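Local coordinates for protein Aln2 (Streptomyces sp. CM020, PDB 6P7L) that probably takes part in alnumycin polyketide biosynthesis as a noncanonical member of the NTF2-like superfamily with a SnoaL-like domain, at residues Ala45-Arg50 with Gly57-Thr62. Sequence-based numbering, arbitrary orientation.
Sequences ARQMHR and GGFAAT
Gln47 and Thr62 meet through a nearly linear hydrogen bond: NE2 of Gln47 lies 2.9 Å from OG1 of Thr62, with 178° at the hydrogen and the hydroxyl oxygen in the amide plane. Thr62 OG1 also donates to Phe59 O over 2.7 Å, lying in the plane of that carbonyl, so OG1 is used both as acceptor and as donor. Phe59 O also accepts a hydrogen bond from Thr62 N, at 3.1 Å. With CG anti to the backbone N (chi1 -169°) and the chain extended beyond it, Gln47 reaches across to Thr62; its OE1 accepts from Arg157, and NE2 also bonds Ser154 OG, both on strand 151-161. The partly exposed Arg50, extended from CG to NE, donates from NH1 to Gly58 O over 2.8 Å. That oxygen lies near the guanidinium plane, whereas the donor stands 41° above the carbonyl plane. Alongside these polar links, Phe59 CD1 packs 3.6 Å from Gln47 CG, and CE1 of the ring lies 3.9 Å from Met48 CE. Both amide ends of the buried Gln47 are therefore satisfied, which implies that hydrogen bonding fixes the amide's orientation and ties helix 34-52 to Thr62 and to strand 151-161 of this NTF2-like fold.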
loop_
_atom_site.group_PDB
_atom_site.type_symbol
_atom_site.label_atom_id
_atom_site.label_comp_id
_atom_site.label_asym_id
_atom_site.label_seq_id
_atom_site.Cartn_x
_atom_site.Cartn_y
_atom_site.Cartn_z
ATOM N N ALA A 45 1.938 8.856 6.785
ATOM C CA ALA A 45 1.304 7.965 7.744
ATOM C C ALA A 45 0.727 8.781 8.895
ATOM O O ALA A 45 -0.440 8.604 9.288
ATOM C CB ALA A 45 2.320 6.928 8.257
ATOM N N ARG A 46 1.534 9.699 9.438
ATOM C CA ARG A 46 1.063 10.510 10.560
ATOM C C ARG A 46 -0.027 11.471 10.105
ATOM O O ARG A 46 -1.019 11.695 10.822
ATOM C CB ARG A 46 2.247 11.245 11.179
ATOM C CG ARG A 46 3.257 10.234 11.865
ATOM C CD ARG A 46 4.322 10.833 12.704
ATOM N NE ARG A 46 4.738 9.861 13.729
ATOM C CZ ARG A 46 5.668 8.928 13.547
ATOM N NH1 ARG A 46 6.307 8.836 12.389
ATOM N NH2 ARG A 46 5.979 8.091 14.526
ATOM N N GLN A 47 0.112 12.036 8.910
ATOM C CA GLN A 47 -0.900 12.981 8.444
ATOM C C GLN A 47 -2.262 12.304 8.301
ATOM O O GLN A 47 -3.300 12.873 8.686
ATOM C CB GLN A 47 -0.478 13.585 7.114
ATOM C CG GLN A 47 -1.329 14.777 6.653
ATOM C CD GLN A 47 -0.963 15.225 5.263
ATOM O OE1 GLN A 47 -1.017 14.421 4.312
ATOM N NE2 GLN A 47 -0.556 16.488 5.125
ATOM N N MET A 48 -2.287 11.101 7.710
ATOM C CA MET A 48 -3.566 10.427 7.489
ATOM C C MET A 48 -4.089 9.830 8.800
ATOM O O MET A 48 -5.312 9.785 9.018
ATOM C CB MET A 48 -3.462 9.332 6.423
ATOM C CG MET A 48 -3.332 9.819 4.988
ATOM S SD MET A 48 -4.669 10.954 4.498
ATOM C CE MET A 48 -3.787 12.414 4.783
ATOM N N HIS A 49 -3.196 9.385 9.697
ATOM C CA HIS A 49 -3.690 8.927 10.997
ATOM C C HIS A 49 -4.479 10.031 11.679
ATOM O O HIS A 49 -5.549 9.778 12.252
ATOM C CB HIS A 49 -2.570 8.467 11.925
ATOM C CG HIS A 49 -1.942 7.157 11.532
ATOM N ND1 HIS A 49 -1.009 6.518 12.321
ATOM C CD2 HIS A 49 -2.104 6.380 10.439
ATOM C CE1 HIS A 49 -0.634 5.392 11.738
ATOM N NE2 HIS A 49 -1.266 5.296 10.578
ATOM N N ARG A 50 -3.980 11.266 11.594
ATOM C CA ARG A 50 -4.656 12.381 12.245
ATOM C C ARG A 50 -5.991 12.644 11.573
ATOM O O ARG A 50 -7.019 12.811 12.243
ATOM C CB ARG A 50 -3.788 13.636 12.206
ATOM C CG ARG A 50 -2.476 13.564 12.976
ATOM C CD ARG A 50 -1.733 14.873 12.907
ATOM N NE ARG A 50 -0.402 14.816 13.517
ATOM C CZ ARG A 50 0.395 15.868 13.694
ATOM N NH1 ARG A 50 -0.008 17.080 13.338
ATOM N NH2 ARG A 50 1.600 15.708 14.221
ATOM N N GLY A 57 -7.599 19.417 13.436
ATOM C CA GLY A 57 -6.638 20.477 13.715
ATOM C C GLY A 57 -5.206 20.017 13.497
ATOM O O GLY A 57 -4.397 20.717 12.872
ATOM N N GLY A 58 -4.883 18.814 13.975
ATOM C CA GLY A 58 -3.553 18.276 13.759
ATOM C C GLY A 58 -3.272 17.990 12.297
ATOM O O GLY A 58 -2.142 18.154 11.835
ATOM N N PHE A 59 -4.281 17.508 11.557
ATOM C CA PHE A 59 -4.137 17.336 10.115
ATOM C C PHE A 59 -3.810 18.664 9.439
ATOM O O PHE A 59 -2.857 18.772 8.658
ATOM C CB PHE A 59 -5.418 16.746 9.542
ATOM C CG PHE A 59 -5.489 16.790 8.041
ATOM C CD1 PHE A 59 -4.738 15.905 7.264
ATOM C CD2 PHE A 59 -6.281 17.727 7.408
ATOM C CE1 PHE A 59 -4.810 15.953 5.919
ATOM C CE2 PHE A 59 -6.343 17.772 6.039
ATOM C CZ PHE A 59 -5.616 16.899 5.287
ATOM N N ALA A 60 -4.587 19.697 9.749
ATOM C CA ALA A 60 -4.381 20.983 9.098
ATOM C C ALA A 60 -3.052 21.613 9.505
ATOM O O ALA A 60 -2.446 22.356 8.728
ATOM C CB ALA A 60 -5.533 21.931 9.434
ATOM N N ALA A 61 -2.581 21.339 10.712
ATOM C CA ALA A 61 -1.319 21.913 11.177
ATOM C C ALA A 61 -0.125 21.385 10.401
ATOM O O ALA A 61 0.971 21.970 10.480
ATOM C CB ALA A 61 -1.143 21.620 12.674
ATOM N N THR A 62 -0.306 20.295 9.657
ATOM C CA THR A 62 0.782 19.820 8.822
ATOM C C THR A 62 0.947 20.661 7.563
ATOM O O THR A 62 1.958 20.501 6.858
ATOM C CB THR A 62 0.601 18.353 8.390
ATOM O OG1 THR A 62 -0.499 18.217 7.472
ATOM C CG2 THR A 62 0.445 17.414 9.586
#